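Local structure of exopolysaccharide biosynthesis protein (Pantoea stewartii subsp. stewartii DC283, 6TGF) at residues 62-66 with 109-113; 445-451 with 465-471; 532-536 with 660-664. The protein modifies the exopolysaccharide of the bacterial biofilm, probably as a glycan hydrolase, and has a parallel beta-helix fold like that of bacteriophage tailspikes. All blocks are in the same frame, centred on the assembly; numbering follows the deposited sequence.

How the interactions relate
From the N terminus, the chain first closes interaction 1. There helix 61-66 meets helix 109-117 after a mainly strand-and-loop excursion, and two parts of the head-binding region are joined. Interaction 2 comes next, about 60 Å away between nearest atoms. It links successive coils of the parallel beta-helix, with only 13 residues between its segments. Interaction 3 follows, about 25 Å from interaction 2 between nearest atoms. It closes the longest loop, 123 residues, and joins the edge strands of two antiparallel sheets. The three contacts are in series: none encloses or crosses another. Interactions 1 and 3 lie on opposite sides of the chain's centre.

Interaction 1 of 3, residues 62-66 with 109-113. With EDO (1,2-ethanediol), chain C.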
loop_
_atom_site.group_PDB
_atom_site.type_symbol
_atom_site.label_atom_id
_atom_site.label_comp_id
_atom_site.label_asym_id
_atom_site.label_seq_id
_atom_site.Cartn_x
_atom_site.Cartn_y
_atom_site.Cartn_z
ATOM N N GLN B 62 -58.205 -5.017 -9.264
ATOM C CA GLN B 62 -59.416 -4.531 -8.547
ATOM C C GLN B 62 -60.246 -3.650 -9.490
ATOM O O GLN B 62 -61.489 -3.714 -9.416
ATOM C CB GLN B 62 -59.033 -3.741 -7.292
ATOM C CG GLN B 62 -58.317 -4.569 -6.230
ATOM C CD GLN B 62 -56.850 -4.789 -6.516
ATOM O OE1 GLN B 62 -56.239 -4.092 -7.323
ATOM N NE2 GLN B 62 -56.271 -5.773 -5.847
ATOM N N PHE B 63 -59.573 -2.866 -10.338
ATOM C CA PHE B 63 -60.185 -1.933 -11.321
ATOM C C PHE B 63 -60.958 -2.737 -12.374
ATOM O O PHE B 63 -62.153 -2.458 -12.577
ATOM C CB PHE B 63 -59.107 -1.054 -11.961
ATOM C CG PHE B 63 -59.636 0.145 -12.704
ATOM C CD1 PHE B 63 -60.037 0.037 -14.024
ATOM C CD2 PHE B 63 -59.732 1.380 -12.082
ATOM C CE1 PHE B 63 -60.524 1.140 -14.710
ATOM C CE2 PHE B 63 -60.221 2.481 -12.768
ATOM C CZ PHE B 63 -60.616 2.359 -14.080
ATOM N N TRP B 64 -60.287 -3.704 -13.013
ATOM C CA TRP B 64 -60.871 -4.657 -13.998
ATOM C C TRP B 64 -62.194 -5.205 -13.448
ATOM O O TRP B 64 -63.232 -5.044 -14.120
ATOM C CB TRP B 64 -59.875 -5.790 -14.298
ATOM C CG TRP B 64 -60.217 -6.656 -15.473
ATOM C CD1 TRP B 64 -61.451 -6.885 -16.009
ATOM C CD2 TRP B 64 -59.297 -7.449 -16.244
ATOM N NE1 TRP B 64 -61.360 -7.746 -17.068
ATOM C CE2 TRP B 64 -60.052 -8.111 -17.236
ATOM C CE3 TRP B 64 -57.913 -7.658 -16.203
ATOM C CZ2 TRP B 64 -59.468 -8.963 -18.173
ATOM C CZ3 TRP B 64 -57.336 -8.500 -17.128
ATOM C CH2 TRP B 64 -58.106 -9.144 -18.099
ATOM N N GLN B 65 -62.142 -5.797 -12.251
ATOM C CA GLN B 65 -63.249 -6.571 -11.625
ATOM C C GLN B 65 -64.414 -5.655 -11.226
ATOM O O GLN B 65 -65.572 -6.088 -11.388
ATOM C CB GLN B 65 -62.733 -7.333 -10.400
ATOM C CG GLN B 65 -62.176 -8.713 -10.725
ATOM C CD GLN B 65 -63.248 -9.740 -11.007
ATOM O OE1 GLN B 65 -62.996 -10.763 -11.641
ATOM N NE2 GLN B 65 -64.455 -9.484 -10.532
ATOM N N ASN B 66 -64.129 -4.451 -10.715
ATOM C CA ASN B 66 -65.109 -3.626 -9.957
ATOM C C ASN B 66 -65.548 -2.392 -10.756
ATOM O O ASN B 66 -66.769 -2.139 -10.787
ATOM C CB ASN B 66 -64.559 -3.230 -8.583
ATOM C CG ASN B 66 -64.323 -4.424 -7.681
ATOM O OD1 ASN B 66 -65.077 -5.395 -7.715
ATOM N ND2 ASN B 66 -63.282 -4.361 -6.870
ATOM N N LYS B 109 -66.723 -4.880 -16.214
ATOM C CA LYS B 109 -66.001 -6.180 -16.305
ATOM C C LYS B 109 -66.382 -6.889 -17.611
ATOM O O LYS B 109 -65.460 -7.318 -18.334
ATOM C CB LYS B 109 -66.298 -7.084 -15.104
ATOM C CG LYS B 109 -65.738 -8.495 -15.236
ATOM C CD LYS B 109 -65.551 -9.226 -13.931
ATOM C CE LYS B 109 -65.190 -10.683 -14.135
ATOM N NZ LYS B 109 -66.394 -11.529 -14.303
ATOM N N GLY B 110 -67.684 -7.007 -17.892
ATOM C CA GLY B 110 -68.220 -7.651 -19.107
ATOM C C GLY B 110 -67.581 -7.092 -20.367
ATOM O O GLY B 110 -67.117 -7.898 -21.201
ATOM N N ASN B 111 -67.547 -5.762 -20.494
ATOM C CA ASN B 111 -66.961 -5.037 -21.655
ATOM C C ASN B 111 -65.443 -5.250 -21.684
ATOM O O ASN B 111 -64.907 -5.479 -22.787
ATOM C CB ASN B 111 -67.323 -3.549 -21.642
ATOM C CG ASN B 111 -68.736 -3.275 -22.115
ATOM O OD1 ASN B 111 -69.512 -4.199 -22.353
ATOM N ND2 ASN B 111 -69.079 -2.006 -22.260
ATOM N N PHE B 112 -64.779 -5.180 -20.525
ATOM C CA PHE B 112 -63.317 -5.418 -20.378
ATOM C C PHE B 112 -62.979 -6.832 -20.862
ATOM O O PHE B 112 -61.979 -6.991 -21.588
ATOM C CB PHE B 112 -62.854 -5.228 -18.930
ATOM C CG PHE B 112 -62.767 -3.798 -18.460
ATOM C CD1 PHE B 112 -62.248 -2.803 -19.277
ATOM C CD2 PHE B 112 -63.172 -3.452 -17.180
ATOM C CE1 PHE B 112 -62.161 -1.493 -18.832
ATOM C CE2 PHE B 112 -63.080 -2.142 -16.735
ATOM C CZ PHE B 112 -62.575 -1.165 -17.562
ATOM N N ASP B 113 -63.792 -7.818 -20.470
ATOM C CA ASP B 113 -63.609 -9.251 -20.828
ATOM C C ASP B 113 -63.746 -9.406 -22.347
ATOM O O ASP B 113 -62.829 -9.983 -22.958
ATOM C CB ASP B 113 -64.590 -10.144 -20.063
ATOM C CG ASP B 113 -64.326 -10.217 -18.566
ATOM O OD1 ASP B 113 -63.155 -10.065 -18.165
ATOM O OD2 ASP B 113 -65.296 -10.430 -17.812
HETATM C C1 EDO C . -61.572 -10.762 -14.610
HETATM O O1 EDO C . -61.333 -11.398 -15.850
HETATM C C2 EDO C . -60.467 -10.942 -13.635
HETATM O O2 EDO C . -59.217 -10.453 -14.088
HETATM O O HOH W 1 -65.940 -3.903 -13.625
#
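Two short helices of the head-binding region, 61-66 and 109-117, meet through Trp64, Phe112 and Asp113. The axes of the two segments run at 113° to each other and come within 8.8 Å. The indole of Trp64 reaches across to the second helix because its CG lies anti to the backbone N (chi1 -168°). NE1 of Trp64 donates a hydrogen bond of 3.1 Å to OD1 of Asp113. The bond is bent, 138° at the hydrogen, and reaches the oxygen from above the carboxylate plane. Phe112 turns a ring edge toward the face of the Trp64 five-membered ring, an offset edge-to-face pair with centroids 5.6 Å apart. CB of Phe112 also lies 3.6 Å from CD1 of Trp64. Tyr57 packs edge-to-face with Trp64, and Val56 of helix 53-57 touches both Trp64 and Phe112. Helix 53-57 packs in this way against both helices, in a region whose family is named for the phage tailspike head-binding domain. The backbone is joined through a water, which donates to O of Trp64 and accepts a weak bond from N of Lys109. On the outer side, Gln65 and Lys109 lie alongside each other and point the same way, with OE1 of Gln65 3.3 Å from CE of Lys109. A 1,2-ethanediol, probably from the crystallisation liquor, sits beside them. Its O2 lies over one face of the Trp64 ring, and its O1 donates a 3.2 Å hydrogen bond to OD1 of Asp113. That oxygen takes two bonds, and OD2 of Asp113 forms a long salt bridge of 3.8 Å with NZ of Lys109.

Interaction 2 of 3, residues 445-451 with 465-471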
loop_
_atom_site.group_PDB
_atom_site.type_symbol
_atom_site.label_atom_id
_atom_site.label_comp_id
_atom_site.label_asym_id
_atom_site.label_seq_id
_atom_site.Cartn_x
_atom_site.Cartn_y
_atom_site.Cartn_z
ATOM N N ILE B 445 4.148 -17.290 -5.862
ATOM C CA ILE B 445 3.982 -18.176 -7.053
ATOM C C ILE B 445 4.469 -19.574 -6.657
ATOM O O ILE B 445 5.695 -19.759 -6.535
ATOM C CB ILE B 445 4.723 -17.616 -8.286
ATOM C CG1 ILE B 445 4.262 -16.195 -8.625
ATOM C CG2 ILE B 445 4.573 -18.556 -9.475
ATOM C CD1 ILE B 445 5.160 -15.467 -9.602
ATOM N N GLU B 446 3.536 -20.506 -6.448
ATOM C CA GLU B 446 3.812 -21.865 -5.911
ATOM C C GLU B 446 3.371 -22.917 -6.933
ATOM O O GLU B 446 2.253 -22.791 -7.465
ATOM C CB GLU B 446 3.085 -22.071 -4.581
ATOM C CG GLU B 446 3.160 -20.874 -3.652
ATOM C CD GLU B 446 2.743 -21.174 -2.224
ATOM O OE1 GLU B 446 3.456 -21.951 -1.557
ATOM O OE2 GLU B 446 1.702 -20.642 -1.787
ATOM N N HIS B 447 4.229 -23.909 -7.189
ATOM C CA HIS B 447 3.940 -25.113 -8.017
ATOM C C HIS B 447 3.566 -24.706 -9.451
ATOM O O HIS B 447 2.836 -25.475 -10.103
ATOM C CB HIS B 447 2.848 -25.959 -7.344
ATOM C CG HIS B 447 2.959 -26.017 -5.856
ATOM N ND1 HIS B 447 3.944 -26.743 -5.213
ATOM C CD2 HIS B 447 2.220 -25.439 -4.883
ATOM C CE1 HIS B 447 3.804 -26.613 -3.910
ATOM N NE2 HIS B 447 2.752 -25.818 -3.680
ATOM N N CYS B 448 4.063 -23.556 -9.922
ATOM C CA CYS B 448 3.839 -23.023 -11.294
ATOM C C CYS B 448 5.084 -23.291 -12.146
ATOM O O CYS B 448 6.191 -22.956 -11.688
ATOM C CB CYS B 448 3.535 -21.529 -11.269
ATOM S SG CYS B 448 2.023 -21.103 -10.366
ATOM N N ASP B 449 4.905 -23.872 -13.336
ATOM C CA ASP B 449 6.013 -24.309 -14.229
ATOM C C ASP B 449 6.858 -23.101 -14.645
ATOM O O ASP B 449 8.097 -23.222 -14.627
ATOM C CB ASP B 449 5.490 -25.051 -15.462
ATOM C CG ASP B 449 5.236 -26.531 -15.230
ATOM O OD1 ASP B 449 5.245 -26.955 -14.055
ATOM O OD2 ASP B 449 5.026 -27.248 -16.229
ATOM N N ASN B 450 6.211 -21.987 -15.000
ATOM C CA ASN B 450 6.867 -20.776 -15.560
ATOM C C ASN B 450 6.388 -19.540 -14.801
ATOM O O ASN B 450 5.410 -18.911 -15.198
ATOM C CB ASN B 450 6.605 -20.654 -17.063
ATOM C CG ASN B 450 7.157 -21.827 -17.845
ATOM O OD1 ASN B 450 8.368 -22.012 -17.922
ATOM N ND2 ASN B 450 6.276 -22.626 -18.424
ATOM N N PRO B 451 7.050 -19.174 -13.677
ATOM C CA PRO B 451 6.825 -17.880 -13.028
ATOM C C PRO B 451 6.760 -16.723 -14.036
ATOM O O PRO B 451 6.026 -15.782 -13.795
ATOM C CB PRO B 451 8.040 -17.756 -12.101
ATOM C CG PRO B 451 8.334 -19.189 -11.708
ATOM C CD PRO B 451 8.024 -20.001 -12.949
ATOM N N SER B 465 7.743 -14.588 -3.237
ATOM C CA SER B 465 7.985 -16.007 -2.872
ATOM C C SER B 465 7.759 -16.892 -4.099
ATOM O O SER B 465 6.635 -16.882 -4.631
ATOM C CB SER B 465 7.110 -16.428 -1.722
ATOM O OG SER B 465 7.422 -15.685 -0.553
ATOM N N LEU B 466 8.804 -17.594 -4.542
ATOM C CA LEU B 466 8.725 -18.691 -5.543
ATOM C C LEU B 466 9.019 -20.009 -4.818
ATOM O O LEU B 466 10.122 -20.130 -4.254
ATOM C CB LEU B 466 9.731 -18.431 -6.669
ATOM C CG LEU B 466 9.629 -17.066 -7.350
ATOM C CD1 LEU B 466 10.836 -16.815 -8.239
ATOM C CD2 LEU B 466 8.345 -16.951 -8.154
ATOM N N GLU B 467 8.056 -20.936 -4.801
ATOM C CA GLU B 467 8.166 -22.249 -4.109
ATOM C C GLU B 467 7.790 -23.373 -5.079
ATOM O O GLU B 467 6.676 -23.330 -5.628
ATOM C CB GLU B 467 7.270 -22.283 -2.869
ATOM C CG GLU B 467 7.687 -21.299 -1.787
ATOM C CD GLU B 467 7.134 -21.598 -0.402
ATOM O OE1 GLU B 467 7.629 -20.991 0.573
ATOM O OE2 GLU B 467 6.206 -22.432 -0.299
ATOM N N ASP B 468 8.702 -24.328 -5.283
ATOM C CA ASP B 468 8.482 -25.573 -6.069
ATOM C C ASP B 468 8.080 -25.219 -7.506
ATOM O O ASP B 468 7.214 -25.916 -8.068
ATOM C CB ASP B 468 7.439 -26.467 -5.392
ATOM C CG ASP B 468 7.320 -27.849 -6.014
ATOM O OD1 ASP B 468 8.369 -28.489 -6.226
ATOM O OD2 ASP B 468 6.180 -28.267 -6.294
ATOM N N CYS B 469 8.700 -24.186 -8.083
ATOM C CA CYS B 469 8.483 -23.746 -9.488
ATOM C C CYS B 469 9.514 -24.429 -10.390
ATOM O O CYS B 469 10.723 -24.264 -10.135
ATOM C CB CYS B 469 8.552 -22.229 -9.605
ATOM S SG CYS B 469 7.109 -21.408 -8.884
ATOM N N LYS B 470 9.040 -25.173 -11.394
ATOM C CA LYS B 470 9.869 -26.040 -12.277
ATOM C C LYS B 470 11.015 -25.221 -12.880
ATOM O O LYS B 470 12.168 -25.696 -12.832
ATOM C CB LYS B 470 9.011 -26.655 -13.387
ATOM C CG LYS B 470 9.727 -27.678 -14.257
ATOM C CD LYS B 470 8.861 -28.252 -15.352
ATOM C CE LYS B 470 9.618 -29.201 -16.254
ATOM N NZ LYS B 470 8.714 -29.866 -17.220
ATOM N N ASN B 471 10.703 -24.040 -13.420
ATOM C CA ASN B 471 11.659 -23.173 -14.158
ATOM C C ASN B 471 11.889 -21.886 -13.373
ATOM O O ASN B 471 11.089 -21.527 -12.510
ATOM C CB ASN B 471 11.155 -22.884 -15.574
ATOM C CG ASN B 471 11.031 -24.140 -16.409
ATOM O OD1 ASN B 471 12.009 -24.858 -16.600
ATOM N ND2 ASN B 471 9.837 -24.415 -16.905
#
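The backbones of Ile445 and Glu446 pair in parallel with Leu466 and Glu467, then both chains leave the strands in matching turns. Ile445 N donates to Ser465 O at 2.8 Å, Glu467 N to Ile445 O, and His447 N to Glu467 O. Beyond the turn, Asn471 N bonds to Asp449 O at 3.0 Å.

On one face of the sheet Ile445 and Leu466 lie side by side, with CD2 of Leu466 3.7 Å from CB of Ile445. Past the turn, Pro451 adds to this apolar side: its CG packs on CB of Cys469 and its CB on CD2 of Leu466. SG of Cys469 also touches CG2 of Ile445.

On the other face Glu446 and Glu467 run alongside each other. OE1 of Glu446 lies 3.1 Å from OE2 of Glu467, with the carboxylates nearly perpendicular (80°). These two acceptor oxygens are not bonded to each other. Gln422 holds OE2 of Glu446 by a hydrogen bond.

At the turn, ND1 of His447 donates in its ring plane to OD2 of Asp468, a nearly straight bond (171°) of 2.9 Å. The oxygen uses its anti lone pair. Asp468 meets the ring because its CG swings anti to the backbone N (chi1 -171°). His423 of the preceding coil stacks on His447. Farther along, the amide planes of Asn450 and Asn471 are nearly parallel, with a weak bond from ND2 of Asn471 to OD1 of Asn450.

Like residues aligned coil over coil, with side chains alternating between the apolar inside and the polar outside, are characteristic of the parallel beta-helix of tailspike-like proteins.

Interaction 3 of 3, residues 532-536 with 660-664; sequences RWLLE and VDAKM
Trp533 and Met664 form the tight part of this contact, between the edge strands of two antiparallel sheets. The methyl CE of Met664 sits over the face of the Trp533 five-membered ring, 3.6 Å from its centroid and 17° off the ring normal. This is a CH-pi contact. SD of Met664 lies farther out, 4.7 Å from the same centroid and oblique to the ring, in a Met-aromatic contact. Bends at chi2 (61°) and chi3 (64°) curl the methionine chain back, which brings its methyl onto the indole. CG of Met664 fills the angle between CB of Trp533 at 3.6 Å and CD2 of Leu535 at 3.7 Å. Leu535 is buried and also packs on Tyr545 and Leu547 of strand 543-551. CB of Ala662 belongs to the close packing too, 3.5 Å from CZ2 of Trp533.

The contact is looser at the far end of the indole, where CG1 of Val660 lies 4.0 Å from CH2 of Trp533. On the opposite face of the ring lies CB of Arg532, a residue exposed at the surface. Its guanidinium forms a salt bridge with Asp521 of the second subunit. Asn527 of the third subunit packs on Trp533, so the indole lies close to the trimer interface.

All the side-chain contacts across the two segments are apolar, sulfur-aromatic or CH-pi. Between these two segments the chemistry implies cohesion by dispersion and the burial of apolar surface.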
loop_
_atom_site.group_PDB
_atom_site.type_symbol
_atom_site.label_atom_id
_atom_site.label_comp_id
_atom_site.label_asym_id
_atom_site.label_seq_id
_atom_site.Cartn_x
_atom_site.Cartn_y
_atom_site.Cartn_z
ATOM N N ARG B 532 30.849 -3.092 13.210
ATOM C CA ARG B 532 29.815 -3.564 14.166
ATOM C C ARG B 532 30.453 -3.724 15.552
ATOM O O ARG B 532 29.721 -3.623 16.557
ATOM C CB ARG B 532 29.244 -4.884 13.640
ATOM C CG ARG B 532 27.961 -5.359 14.307
ATOM C CD ARG B 532 27.293 -6.410 13.439
ATOM N NE ARG B 532 26.786 -7.548 14.193
ATOM C CZ ARG B 532 25.594 -7.612 14.780
ATOM N NH1 ARG B 532 24.755 -6.592 14.722
ATOM N NH2 ARG B 532 25.246 -8.706 15.435
ATOM N N TRP B 533 31.773 -3.945 15.591
ATOM C CA TRP B 533 32.557 -4.313 16.799
ATOM C C TRP B 533 33.733 -3.348 16.992
ATOM O O TRP B 533 34.686 -3.411 16.193
ATOM C CB TRP B 533 33.033 -5.762 16.664
ATOM C CG TRP B 533 31.941 -6.702 16.257
ATOM C CD1 TRP B 533 30.844 -7.049 16.990
ATOM C CD2 TRP B 533 31.826 -7.404 15.006
ATOM N NE1 TRP B 533 30.059 -7.922 16.286
ATOM C CE2 TRP B 533 30.637 -8.161 15.067
ATOM C CE3 TRP B 533 32.612 -7.477 13.849
ATOM C CZ2 TRP B 533 30.216 -8.973 14.015
ATOM C CZ3 TRP B 533 32.196 -8.280 12.809
ATOM C CH2 TRP B 533 31.014 -9.018 12.894
ATOM N N LEU B 534 33.656 -2.493 18.018
ATOM C CA LEU B 534 34.748 -1.580 18.450
ATOM C C LEU B 534 35.239 -2.025 19.832
ATOM O O LEU B 534 34.455 -1.910 20.797
ATOM C CB LEU B 534 34.227 -0.138 18.477
ATOM C CG LEU B 534 33.609 0.374 17.174
ATOM C CD1 LEU B 534 32.991 1.749 17.375
ATOM C CD2 LEU B 534 34.636 0.414 16.052
ATOM N N LEU B 535 36.478 -2.526 19.913
ATOM C CA LEU B 535 37.107 -3.046 21.159
ATOM C C LEU B 535 37.904 -1.929 21.840
ATOM O O LEU B 535 38.631 -1.204 21.132
ATOM C CB LEU B 535 38.013 -4.233 20.814
ATOM C CG LEU B 535 37.294 -5.502 20.359
ATOM C CD1 LEU B 535 38.295 -6.580 19.974
ATOM C CD2 LEU B 535 36.353 -6.014 21.440
ATOM N N GLU B 536 37.777 -1.819 23.166
ATOM C CA GLU B 536 38.425 -0.771 24.000
ATOM C C GLU B 536 39.301 -1.436 25.068
ATOM O O GLU B 536 38.875 -2.465 25.634
ATOM C CB GLU B 536 37.362 0.122 24.643
ATOM C CG GLU B 536 37.934 1.171 25.583
ATOM C CD GLU B 536 36.931 2.183 26.112
ATOM O OE1 GLU B 536 35.744 2.107 25.728
ATOM O OE2 GLU B 536 37.342 3.047 26.914
ATOM N N VAL B 660 30.524 -15.480 10.726
ATOM C CA VAL B 660 31.348 -14.865 11.805
ATOM C C VAL B 660 30.508 -14.900 13.085
ATOM O O VAL B 660 29.661 -14.003 13.264
ATOM C CB VAL B 660 31.805 -13.438 11.440
ATOM C CG1 VAL B 660 32.475 -12.732 12.611
ATOM C CG2 VAL B 660 32.728 -13.440 10.230
ATOM N N ASP B 661 30.702 -15.932 13.910
ATOM C CA ASP B 661 30.052 -16.068 15.240
ATOM C C ASP B 661 30.766 -15.116 16.200
ATOM O O ASP B 661 31.654 -15.574 16.945
ATOM C CB ASP B 661 30.080 -17.514 15.742
ATOM C CG ASP B 661 29.450 -18.510 14.786
ATOM O OD1 ASP B 661 28.630 -18.085 13.949
ATOM O OD2 ASP B 661 29.793 -19.704 14.885
ATOM N N ALA B 662 30.403 -13.832 16.146
ATOM C CA ALA B 662 31.036 -12.736 16.914
ATOM C C ALA B 662 30.855 -12.991 18.414
ATOM O O ALA B 662 29.700 -13.173 18.850
ATOM C CB ALA B 662 30.453 -11.407 16.498
ATOM N N LYS B 663 31.966 -13.032 19.156
ATOM C CA LYS B 663 32.003 -13.123 20.641
ATOM C C LYS B 663 32.464 -11.769 21.191
ATOM O O LYS B 663 31.735 -11.191 22.019
ATOM C CB LYS B 663 32.934 -14.254 21.090
ATOM C CG LYS B 663 32.711 -15.596 20.405
ATOM C CD LYS B 663 31.392 -16.253 20.753
ATOM C CE LYS B 663 31.120 -17.488 19.921
ATOM N NZ LYS B 663 29.740 -17.985 20.117
ATOM N N MET B 664 33.632 -11.302 20.737
ATOM C CA MET B 664 34.166 -9.934 20.978
ATOM C C MET B 664 34.131 -9.633 22.484
ATOM O O MET B 664 33.683 -8.533 22.868
ATOM C CB MET B 664 33.329 -8.912 20.197
ATOM C CG MET B 664 34.135 -8.030 19.268
ATOM S SD MET B 664 35.037 -8.915 17.967
ATOM C CE MET B 664 33.680 -9.618 17.032
#